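Lysyl oxidase (Pichia pastoris, PDB 1W7C) probably oxidises primary amines, including lysine side chains, to aldehydes by means of a copper ion and a topaquinone cofactor. Local coordinates at residues L340-G345 against H488-N493; V581-K586 against N596-N601; L650-L655 against A669-M674. All coordinates share one frame; numbering follows the deposited sequence.

Interaction 1: residues L340-G345 against H488-N493. With CU (copper (II) ion), chain C.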
loop_
_atom_site.group_PDB
_atom_site.type_symbol
_atom_site.label_atom_id
_atom_site.label_comp_id
_atom_site.label_asym_id
_atom_site.label_seq_id
_atom_site.Cartn_x
_atom_site.Cartn_y
_atom_site.Cartn_z
ATOM N N LEU A 340 -20.912 -1.124 2.034
ATOM C CA LEU A 340 -20.140 -0.052 1.425
ATOM C C LEU A 340 -21.041 1.160 1.363
ATOM O O LEU A 340 -22.164 1.079 0.843
ATOM C CB LEU A 340 -19.637 -0.356 0.006
ATOM C CG LEU A 340 -19.055 -1.639 -0.410
ATOM C CD1 LEU A 340 -20.173 -2.613 -0.650
ATOM C CD2 LEU A 340 -18.234 -1.405 -1.722
ATOM N N ILE A 341 -20.559 2.281 1.868
ATOM C CA ILE A 341 -21.304 3.544 1.879
ATOM C C ILE A 341 -20.579 4.578 1.032
ATOM O O ILE A 341 -19.346 4.549 0.876
ATOM C CB ILE A 341 -21.573 4.103 3.304
ATOM C CG1 ILE A 341 -20.255 4.371 4.027
ATOM C CG2 ILE A 341 -22.493 3.126 4.033
ATOM C CD1 ILE A 341 -20.433 5.179 5.340
ATOM N N ALA A 342 -21.363 5.491 0.490
ATOM C CA ALA A 342 -20.828 6.644 -0.197
ATOM C C ALA A 342 -21.611 7.846 0.277
ATOM O O ALA A 342 -22.813 7.968 -0.030
ATOM C CB ALA A 342 -20.928 6.493 -1.704
ATOM N N GLU A 343 -20.970 8.691 1.089
ATOM C CA GLU A 343 -21.627 9.753 1.794
ATOM C C GLU A 343 -21.079 11.102 1.313
ATOM O O GLU A 343 -19.889 11.387 1.500
ATOM C CB GLU A 343 -21.378 9.606 3.297
ATOM C CG GLU A 343 -22.068 10.670 4.144
ATOM C CD GLU A 343 -21.678 10.646 5.600
ATOM O OE1 GLU A 343 -22.379 11.324 6.376
ATOM O OE2 GLU A 343 -20.635 10.042 5.940
ATOM N N TYR A 344 -21.939 11.908 0.715
ATOM C CA TYR A 344 -21.543 13.158 0.046
ATOM C C TYR A 344 -21.758 14.362 0.923
ATOM O O TYR A 344 -22.709 14.383 1.722
ATOM C CB TYR A 344 -22.312 13.319 -1.290
ATOM C CG TYR A 344 -21.871 12.320 -2.326
ATOM C CD1 TYR A 344 -22.197 10.976 -2.210
ATOM C CD2 TYR A 344 -21.076 12.690 -3.428
ATOM C CE1 TYR A 344 -21.756 10.051 -3.113
ATOM C CE2 TYR A 344 -20.624 11.752 -4.320
ATOM C CZ TYR A 344 -20.966 10.441 -4.151
ATOM O OH TYR A 344 -20.501 9.530 -5.057
ATOM N N GLY A 345 -20.868 15.348 0.778
ATOM C CA GLY A 345 -21.058 16.666 1.364
ATOM C C GLY A 345 -21.218 17.688 0.261
ATOM O O GLY A 345 -20.476 17.653 -0.708
ATOM N N HIS A 488 -16.788 13.343 -1.097
ATOM C CA HIS A 488 -17.498 12.228 -0.487
ATOM C C HIS A 488 -16.541 11.270 0.174
ATOM O O HIS A 488 -15.351 11.221 -0.151
ATOM C CB HIS A 488 -18.383 11.505 -1.501
ATOM C CG HIS A 488 -17.619 10.991 -2.685
ATOM N ND1 HIS A 488 -17.196 11.819 -3.707
ATOM C CD2 HIS A 488 -17.159 9.744 -3.003
ATOM C CE1 HIS A 488 -16.516 11.107 -4.597
ATOM N NE2 HIS A 488 -16.485 9.844 -4.200
ATOM N N ASP A 489 -17.069 10.521 1.142
ATOM C CA ASP A 489 -16.379 9.409 1.744
ATOM C C ASP A 489 -16.919 8.099 1.206
ATOM O O ASP A 489 -18.130 7.907 1.119
ATOM C CB ASP A 489 -16.590 9.384 3.263
ATOM C CG ASP A 489 -15.710 10.351 4.011
ATOM O OD1 ASP A 489 -14.676 10.804 3.452
ATOM O OD2 ASP A 489 -16.015 10.701 5.160
ATOM N N HIS A 490 -16.008 7.214 0.838
ATOM C CA HIS A 490 -16.282 5.792 0.652
ATOM C C HIS A 490 -15.830 5.100 1.938
ATOM O O HIS A 490 -14.698 5.324 2.367
ATOM C CB HIS A 490 -15.458 5.213 -0.479
ATOM C CG HIS A 490 -15.744 5.807 -1.819
ATOM N ND1 HIS A 490 -16.720 5.320 -2.658
ATOM C CD2 HIS A 490 -15.097 6.784 -2.509
ATOM C CE1 HIS A 490 -16.689 5.995 -3.794
ATOM N NE2 HIS A 490 -15.718 6.899 -3.723
ATOM N N VAL A 491 -16.666 4.251 2.533
ATOM C CA VAL A 491 -16.247 3.439 3.670
ATOM C C VAL A 491 -16.825 2.041 3.506
ATOM O O VAL A 491 -17.993 1.891 3.110
ATOM C CB VAL A 491 -16.601 4.027 5.057
ATOM C CG1 VAL A 491 -15.712 3.399 6.135
ATOM C CG2 VAL A 491 -16.478 5.536 5.080
ATOM N N LEU A 492 -16.020 1.029 3.756
ATOM C CA LEU A 492 -16.364 -0.393 3.543
ATOM C C LEU A 492 -16.104 -1.104 4.872
ATOM O O LEU A 492 -15.055 -0.892 5.470
ATOM C CB LEU A 492 -15.484 -1.059 2.460
ATOM C CG LEU A 492 -15.661 -0.619 1.039
ATOM C CD1 LEU A 492 -14.879 0.642 0.766
ATOM C CD2 LEU A 492 -15.231 -1.732 0.073
ATOM N N ASN A 493 -17.016 -1.976 5.288
ATOM C CA ASN A 493 -16.891 -2.773 6.507
ATOM C C ASN A 493 -16.675 -4.227 6.136
ATOM O O ASN A 493 -17.423 -4.776 5.330
ATOM C CB ASN A 493 -18.152 -2.657 7.361
ATOM C CG ASN A 493 -18.008 -3.299 8.703
ATOM O OD1 ASN A 493 -18.690 -4.285 8.996
ATOM N ND2 ASN A 493 -17.160 -2.719 9.575
HETATM CU CU CU C . -15.296 8.408 -4.994
HETATM O O HOH W 1 -18.195 3.351 -1.380
HETATM O O HOH W 2 -18.421 11.615 5.868
HETATM O O HOH W 3 -16.500 8.032 -6.805
#
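Ile341 with Val491 and Glu343 with Asp489 form the hydrogen-bonded pairs of an antiparallel ladder, and Leu340–Leu492, Ala342–His490 and Tyr344–His488 the non-hydrogen-bonded ones; the short strand axes run at 167°. The Ile341–Val491 pair is uneven: Ile341 N reaches Val491 O at 2.9 Å, while the return bond from Val491 N to Ile341 O is 3.2 Å.

Aromatic contact marks one end. His488 CB lies over the face of the Tyr344 ring, 3.5 Å from its centroid. The imidazole continues alongside, its plane only 19° from that of the phenol but displaced along it, so that little of one ring lies above the other. CG of His488 stands between backbone N and carbonyl carbon (chi1 57°), which swings the ring against Tyr344 with NE2 leading to copper.

Apolar contacts occupy the other end. Leu340 CD2 meets Leu492 CD2 at 3.5 Å, and on the opposite face Ile341 CG1 runs beside Val491 CB at 3.8 Å.

Two waters bridge the strands. One accepts from His490 ND1 at 2.8 Å and donates to Ile341 O; another donates to both Glu343 OE2 and Asp489 OD2. Glu343 is also salt-bridged to Arg583, and Asp489 hydrogen-bonded to His653.

With His490 ND1 donating to water and His488 ND1 to Ser486 O, each NE2 is left to bind copper, His490 NE2 at 2.0 Å. Strand alternation puts both ligands on one face, the His-X-His signature of copper amine oxidases, and His654 adds the third imidazole.

Interaction 2: residues V581-K586 against N596-N601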
loop_
_atom_site.group_PDB
_atom_site.type_symbol
_atom_site.label_atom_id
_atom_site.label_comp_id
_atom_site.label_asym_id
_atom_site.label_seq_id
_atom_site.Cartn_x
_atom_site.Cartn_y
_atom_site.Cartn_z
ATOM N N VAL A 581 -9.056 4.845 6.966
ATOM C CA VAL A 581 -9.834 6.006 7.339
ATOM C C VAL A 581 -11.300 5.649 7.537
ATOM O O VAL A 581 -11.788 4.655 7.043
ATOM C CB VAL A 581 -9.694 7.157 6.328
ATOM C CG1 VAL A 581 -8.194 7.515 6.072
ATOM C CG2 VAL A 581 -10.362 6.835 5.020
ATOM N N HIS A 582 -11.975 6.492 8.314
ATOM C CA HIS A 582 -13.385 6.369 8.620
ATOM C C HIS A 582 -14.123 7.665 8.258
ATOM O O HIS A 582 -13.513 8.625 7.781
ATOM C CB HIS A 582 -13.582 5.995 10.103
ATOM C CG HIS A 582 -12.999 6.973 11.067
ATOM N ND1 HIS A 582 -13.496 8.241 11.265
ATOM C CD2 HIS A 582 -11.897 6.883 11.845
ATOM C CE1 HIS A 582 -12.738 8.879 12.150
ATOM N NE2 HIS A 582 -11.755 8.079 12.503
ATOM N N ARG A 583 -15.428 7.697 8.480
ATOM C CA ARG A 583 -16.214 8.859 8.148
ATOM C C ARG A 583 -15.686 10.109 8.793
ATOM O O ARG A 583 -15.322 10.117 9.971
ATOM C CB ARG A 583 -17.666 8.696 8.602
ATOM C CG ARG A 583 -18.521 7.734 7.820
ATOM C CD ARG A 583 -19.898 7.536 8.480
ATOM N NE ARG A 583 -20.692 8.734 8.410
ATOM C CZ ARG A 583 -21.623 9.094 9.283
ATOM N NH1 ARG A 583 -21.859 8.376 10.367
ATOM N NH2 ARG A 583 -22.320 10.189 9.070
ATOM N N ILE A 584 -15.716 11.185 8.045
ATOM C CA ILE A 584 -15.511 12.553 8.563
ATOM C C ILE A 584 -16.745 13.053 9.290
ATOM O O ILE A 584 -16.656 13.530 10.418
ATOM C CB ILE A 584 -15.108 13.496 7.427
ATOM C CG1 ILE A 584 -13.787 13.044 6.820
ATOM C CG2 ILE A 584 -15.027 14.943 7.953
ATOM C CD1 ILE A 584 -13.421 13.709 5.501
ATOM N N VAL A 585 -17.896 12.970 8.644
ATOM C CA VAL A 585 -19.162 13.435 9.250
ATOM C C VAL A 585 -19.520 12.558 10.468
ATOM O O VAL A 585 -19.285 11.334 10.424
ATOM C CB VAL A 585 -20.270 13.387 8.179
ATOM C CG1 VAL A 585 -21.653 13.664 8.794
ATOM C CG2 VAL A 585 -19.936 14.343 7.037
ATOM N N LYS A 586 -20.084 13.181 11.494
ATOM C CA LYS A 586 -20.450 12.503 12.732
ATOM C C LYS A 586 -21.945 12.221 12.835
ATOM O O LYS A 586 -22.348 11.160 13.315
ATOM C CB LYS A 586 -19.986 13.334 13.947
ATOM C CG LYS A 586 -18.449 13.715 13.871
ATOM C CD LYS A 586 -17.552 12.527 13.583
ATOM C CE LYS A 586 -16.062 12.891 13.428
ATOM N NZ LYS A 586 -15.312 11.861 12.589
ATOM N N ASN A 596 -23.639 2.802 11.767
ATOM C CA ASN A 596 -22.873 3.217 12.941
ATOM C C ASN A 596 -21.497 2.562 13.124
ATOM O O ASN A 596 -20.738 2.943 13.970
ATOM C CB ASN A 596 -23.715 3.029 14.191
ATOM C CG ASN A 596 -24.835 4.033 14.322
ATOM O OD1 ASN A 596 -24.720 5.172 13.838
ATOM N ND2 ASN A 596 -25.878 3.656 15.077
ATOM N N TRP A 597 -21.184 1.573 12.287
ATOM C CA TRP A 597 -19.875 0.943 12.215
ATOM C C TRP A 597 -18.817 1.808 11.539
ATOM O O TRP A 597 -17.639 1.504 11.661
ATOM C CB TRP A 597 -19.994 -0.380 11.401
ATOM C CG TRP A 597 -20.587 -0.190 10.046
ATOM C CD1 TRP A 597 -21.912 -0.243 9.753
ATOM C CD2 TRP A 597 -19.936 0.293 8.896
ATOM N NE1 TRP A 597 -22.117 0.132 8.457
ATOM C CE2 TRP A 597 -20.907 0.463 7.906
ATOM C CE3 TRP A 597 -18.593 0.535 8.560
ATOM C CZ2 TRP A 597 -20.593 0.884 6.617
ATOM C CZ3 TRP A 597 -18.290 0.925 7.257
ATOM C CH2 TRP A 597 -19.284 1.092 6.315
ATOM N N ALA A 598 -19.228 2.879 10.845
ATOM C CA ALA A 598 -18.328 3.582 9.916
ATOM C C ALA A 598 -17.559 4.754 10.540
ATOM O O ALA A 598 -16.883 5.478 9.850
ATOM C CB ALA A 598 -19.090 4.024 8.695
ATOM N N ARG A 599 -17.604 4.854 11.864
ATOM C CA ARG A 599 -17.127 6.005 12.608
ATOM C C ARG A 599 -15.747 5.855 13.256
ATOM O O ARG A 599 -15.219 6.856 13.745
ATOM C CB ARG A 599 -18.129 6.361 13.706
ATOM C CG ARG A 599 -18.422 5.233 14.704
ATOM C CD ARG A 599 -19.539 5.577 15.649
ATOM N NE ARG A 599 -19.964 4.412 16.448
ATOM C CZ ARG A 599 -19.395 4.046 17.574
ATOM N NH1 ARG A 599 -18.415 4.742 18.116
ATOM N NH2 ARG A 599 -19.866 2.994 18.207
ATOM N N SER A 600 -15.192 4.636 13.217
ATOM C CA SER A 600 -13.856 4.349 13.728
ATOM C C SER A 600 -13.195 3.425 12.739
ATOM O O SER A 600 -13.844 2.904 11.848
ATOM C CB SER A 600 -13.932 3.681 15.105
ATOM O OG SER A 600 -14.636 4.560 15.979
ATOM N N ASN A 601 -11.896 3.187 12.892
ATOM C CA ASN A 601 -11.215 2.276 11.968
ATOM C C ASN A 601 -11.615 0.799 12.098
ATOM O O ASN A 601 -11.667 0.077 11.114
ATOM C CB ASN A 601 -9.694 2.392 12.090
ATOM C CG ASN A 601 -9.145 3.728 11.679
ATOM O OD1 ASN A 601 -8.372 4.336 12.445
ATOM N ND2 ASN A 601 -9.473 4.178 10.494
HETATM O O HOH W 4 -10.760 2.557 8.545
HETATM O O HOH W 5 -16.268 9.427 13.456
#
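A single direct hydrogen bond, from Arg583 N to Ala598 O at 3.0 Å, anchors two irregular segments to each other. At 173° it is almost straight.

Close packing surrounds that bond. The aliphatic part of Arg583 lies against Ala598, with CD 3.6 Å from the Ala598 CB methyl. A bend at chi3 (68°) then turns the guanidinium away, so that Val585 O stands over the centre of one of its faces while NE forms a salt bridge with Glu343.

His582 makes the other main contact. Its CG sits between backbone N and carbonyl carbon (chi1 59°), which brings one ring face onto the main chain of the second segment. Arg599 O lies over that face, toward the rim, 3.3 Å from ND1. This approach is not a hydrogen bond: ND1 directs its N-H, close to the ring plane, to Arg583 O at 2.9 Å, a bond that fixes the rotation of the imidazole.

A water bridge extends the contact, accepting from Asn601 ND2 at 2.8 Å and donating weakly to Val581 O; Asn601 OD1 takes the N-H of Trp547.

Both segments belong to the loop between strands 569-576 and 602-606. Trp597 and Ala598 pack on Ile341 of strand 329-344, and Val581 and Ile584 on His653 of strand 642-654. Asn550 of the second subunit accepts from His582 N, placing the loop at the dimer interface.

Interaction 3: residues L650-L655 against A669-M674; sequences LGLHHL and AHASFM. With CU (copper (II) ion), chain C.
Leu650 and Ala671 meet through their CB atoms at 3.8 Å, the middle of a contact of apolar side chains with one another and with the backbone opposite. Further out, Leu650 CD2 lies 3.6 Å from Ser672 O. The same methyl is 3.9 Å from Phe673 CD2, arriving at the rim of the ring close to its plane, so Phe673 presents an edge here and not a face. The two side chains cross at about a right angle. Phe673 adopts chi1 62°, with CG between backbone N and carbonyl carbon, and this brings its ring back beside Leu650.

Two residues along, Leu652 repeats the pattern. In one of its two modelled conformers CD2 stands 3.5 Å from His670 O, and CD1 is 4.2 Å from Ala669 CB.

The backbones explain why no hydrogen bond joins the segments. The short strand axes come no closer than 6.5 Å and run at 153°, consistent with two strands that approach without pairing in the beta-sandwich catalytic domain of this family. Each has its own partner: Leu650, Leu652 and His654 bond through their main chains to Leu492, His490 and His488, while the segment 669-674 is flanked by strand 452-458.

Just past the packed leucines, His654 binds copper through ND1 at 2.0 Å. The Leu652 side chain also comes within about 4 Å of that of His490. Apolar packing therefore joins the two strands, and Leu652 carries it up to this copper ligand, whereas His654 at the strand end is fixed by polar bonds. Coordination through ND1 leaves NE2 of His654 to bond Asp660 OD1, which probably helps to orient the ring toward the metal.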
loop_
_atom_site.group_PDB
_atom_site.type_symbol
_atom_site.label_atom_id
_atom_site.label_comp_id
_atom_site.label_asym_id
_atom_site.label_seq_id
_atom_site.Cartn_x
_atom_site.Cartn_y
_atom_site.Cartn_z
ATOM N N LEU A 650 -12.203 -0.057 5.655
ATOM C CA LEU A 650 -11.359 0.579 4.636
ATOM C C LEU A 650 -12.110 1.758 4.095
ATOM O O LEU A 650 -13.329 1.734 3.979
ATOM C CB LEU A 650 -11.069 -0.423 3.518
ATOM C CG LEU A 650 -10.161 -1.598 3.869
ATOM C CD1 LEU A 650 -9.916 -2.461 2.681
ATOM C CD2 LEU A 650 -8.856 -1.117 4.464
ATOM N N GLY A 651 -11.402 2.781 3.670
ATOM C CA GLY A 651 -12.089 3.958 3.198
ATOM C C GLY A 651 -11.241 4.874 2.371
ATOM O O GLY A 651 -10.026 4.694 2.279
ATOM N N LEU A 652 -11.893 5.873 1.795
ATOM C CA LEU A 652 -11.262 6.914 0.986
ATOM C C LEU A 652 -12.033 8.206 1.187
ATOM O O LEU A 652 -13.264 8.218 1.053
ATOM C CB LEU A 652 -11.344 6.556 -0.501
ATOM C CG LEU A 652 -10.796 5.189 -0.945
ATOM C CD1 LEU A 652 -11.280 4.785 -2.343
ATOM C CD2 LEU A 652 -9.258 5.119 -0.946
ATOM N N HIS A 653 -11.325 9.284 1.459
ATOM C CA HIS A 653 -11.890 10.621 1.356
ATOM C C HIS A 653 -11.625 11.121 -0.058
ATOM O O HIS A 653 -10.489 11.468 -0.405
ATOM C CB HIS A 653 -11.220 11.578 2.330
ATOM C CG HIS A 653 -11.186 11.107 3.749
ATOM N ND1 HIS A 653 -12.301 10.638 4.410
ATOM C CD2 HIS A 653 -10.156 11.001 4.615
ATOM C CE1 HIS A 653 -11.952 10.303 5.642
ATOM N NE2 HIS A 653 -10.649 10.487 5.781
ATOM N N HIS A 654 -12.648 11.145 -0.887
ATOM C CA HIS A 654 -12.494 11.393 -2.320
ATOM C C HIS A 654 -12.924 12.819 -2.626
ATOM O O HIS A 654 -14.076 13.183 -2.476
ATOM C CB HIS A 654 -13.311 10.396 -3.107
ATOM C CG HIS A 654 -12.968 10.323 -4.549
ATOM N ND1 HIS A 654 -13.656 9.507 -5.421
ATOM C CD2 HIS A 654 -11.941 10.848 -5.266
ATOM C CE1 HIS A 654 -13.115 9.591 -6.630
ATOM N NE2 HIS A 654 -12.074 10.404 -6.562
ATOM N N LEU A 655 -11.951 13.605 -3.090
ATOM C CA LEU A 655 -12.125 14.988 -3.530
ATOM C C LEU A 655 -11.700 14.990 -5.010
ATOM O O LEU A 655 -10.511 15.208 -5.348
ATOM C CB LEU A 655 -11.236 15.923 -2.713
ATOM C CG LEU A 655 -11.435 17.402 -3.067
ATOM C CD1 LEU A 655 -12.808 17.905 -2.620
ATOM C CD2 LEU A 655 -10.335 18.296 -2.487
ATOM N N ALA A 669 -6.948 5.120 -5.991
ATOM C CA ALA A 669 -8.162 4.968 -5.181
ATOM C C ALA A 669 -8.164 3.569 -4.571
ATOM O O ALA A 669 -8.937 2.729 -4.972
ATOM C CB ALA A 669 -9.416 5.191 -6.050
ATOM N N HIS A 670 -7.265 3.358 -3.622
ATOM C CA HIS A 670 -6.898 2.029 -3.110
ATOM C C HIS A 670 -6.919 2.019 -1.600
ATOM O O HIS A 670 -6.505 2.983 -0.955
ATOM C CB HIS A 670 -5.470 1.775 -3.503
ATOM C CG HIS A 670 -4.916 0.438 -3.094
ATOM N ND1 HIS A 670 -3.654 0.312 -2.563
ATOM C CD2 HIS A 670 -5.425 -0.822 -3.143
ATOM C CE1 HIS A 670 -3.406 -0.956 -2.297
ATOM N NE2 HIS A 670 -4.458 -1.669 -2.647
ATOM N N ALA A 671 -7.403 0.922 -1.050
ATOM C CA ALA A 671 -7.385 0.711 0.392
ATOM C C ALA A 671 -7.136 -0.773 0.659
ATOM O O ALA A 671 -7.566 -1.631 -0.117
ATOM C CB ALA A 671 -8.685 1.154 1.002
ATOM N N SER A 672 -6.408 -1.078 1.745
ATOM C CA SER A 672 -6.074 -2.500 1.980
ATOM C C SER A 672 -5.753 -2.696 3.461
ATOM O O SER A 672 -5.375 -1.761 4.184
ATOM C CB SER A 672 -4.875 -2.964 1.153
ATOM O OG SER A 672 -3.674 -2.306 1.578
ATOM N N PHE A 673 -5.870 -3.944 3.911
ATOM C CA PHE A 673 -5.296 -4.343 5.196
ATOM C C PHE A 673 -4.753 -5.773 5.028
ATOM O O PHE A 673 -5.126 -6.498 4.097
ATOM C CB PHE A 673 -6.260 -4.296 6.385
ATOM C CG PHE A 673 -7.454 -5.233 6.276
ATOM C CD1 PHE A 673 -7.420 -6.522 6.794
ATOM C CD2 PHE A 673 -8.633 -4.786 5.722
ATOM C CE1 PHE A 673 -8.525 -7.345 6.727
ATOM C CE2 PHE A 673 -9.746 -5.594 5.667
ATOM C CZ PHE A 673 -9.697 -6.889 6.181
ATOM N N MET A 674 -3.837 -6.142 5.922
ATOM C CA MET A 674 -3.255 -7.478 5.922
ATOM C C MET A 674 -3.549 -8.164 7.279
ATOM O O MET A 674 -3.653 -7.537 8.308
ATOM C CB MET A 674 -1.739 -7.457 5.705
ATOM C CG MET A 674 -1.316 -7.370 4.265
ATOM S SD MET A 674 0.448 -7.279 4.096
ATOM C CE MET A 674 0.654 -7.761 2.549
HETATM CU CU CU C . -15.296 8.408 -4.994
HETATM O O HOH W 3 -16.500 8.032 -6.805
#

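From the N terminus the three contacts come in series, none nesting in or crossing another. Interaction 1 closes the longest excursion, 142 residues, by laying 340-345 beside 488-493. Interaction 2 then closes a short loop of nine residues, and interaction 3 one of thirteen. Strand 488-498 is shared ground: it pairs with strands 329-344 and 642-654, so the copper ligands of interactions 1 and 3 come from adjacent strands. The loop of interaction 2 covers the face bearing Glu343 and Asp489, where Ile584 N reaches Asp489 OD2, and also touches His653. Interaction 3 packs strand 642-654 against strand 670-678, and all three contacts touch the second subunit.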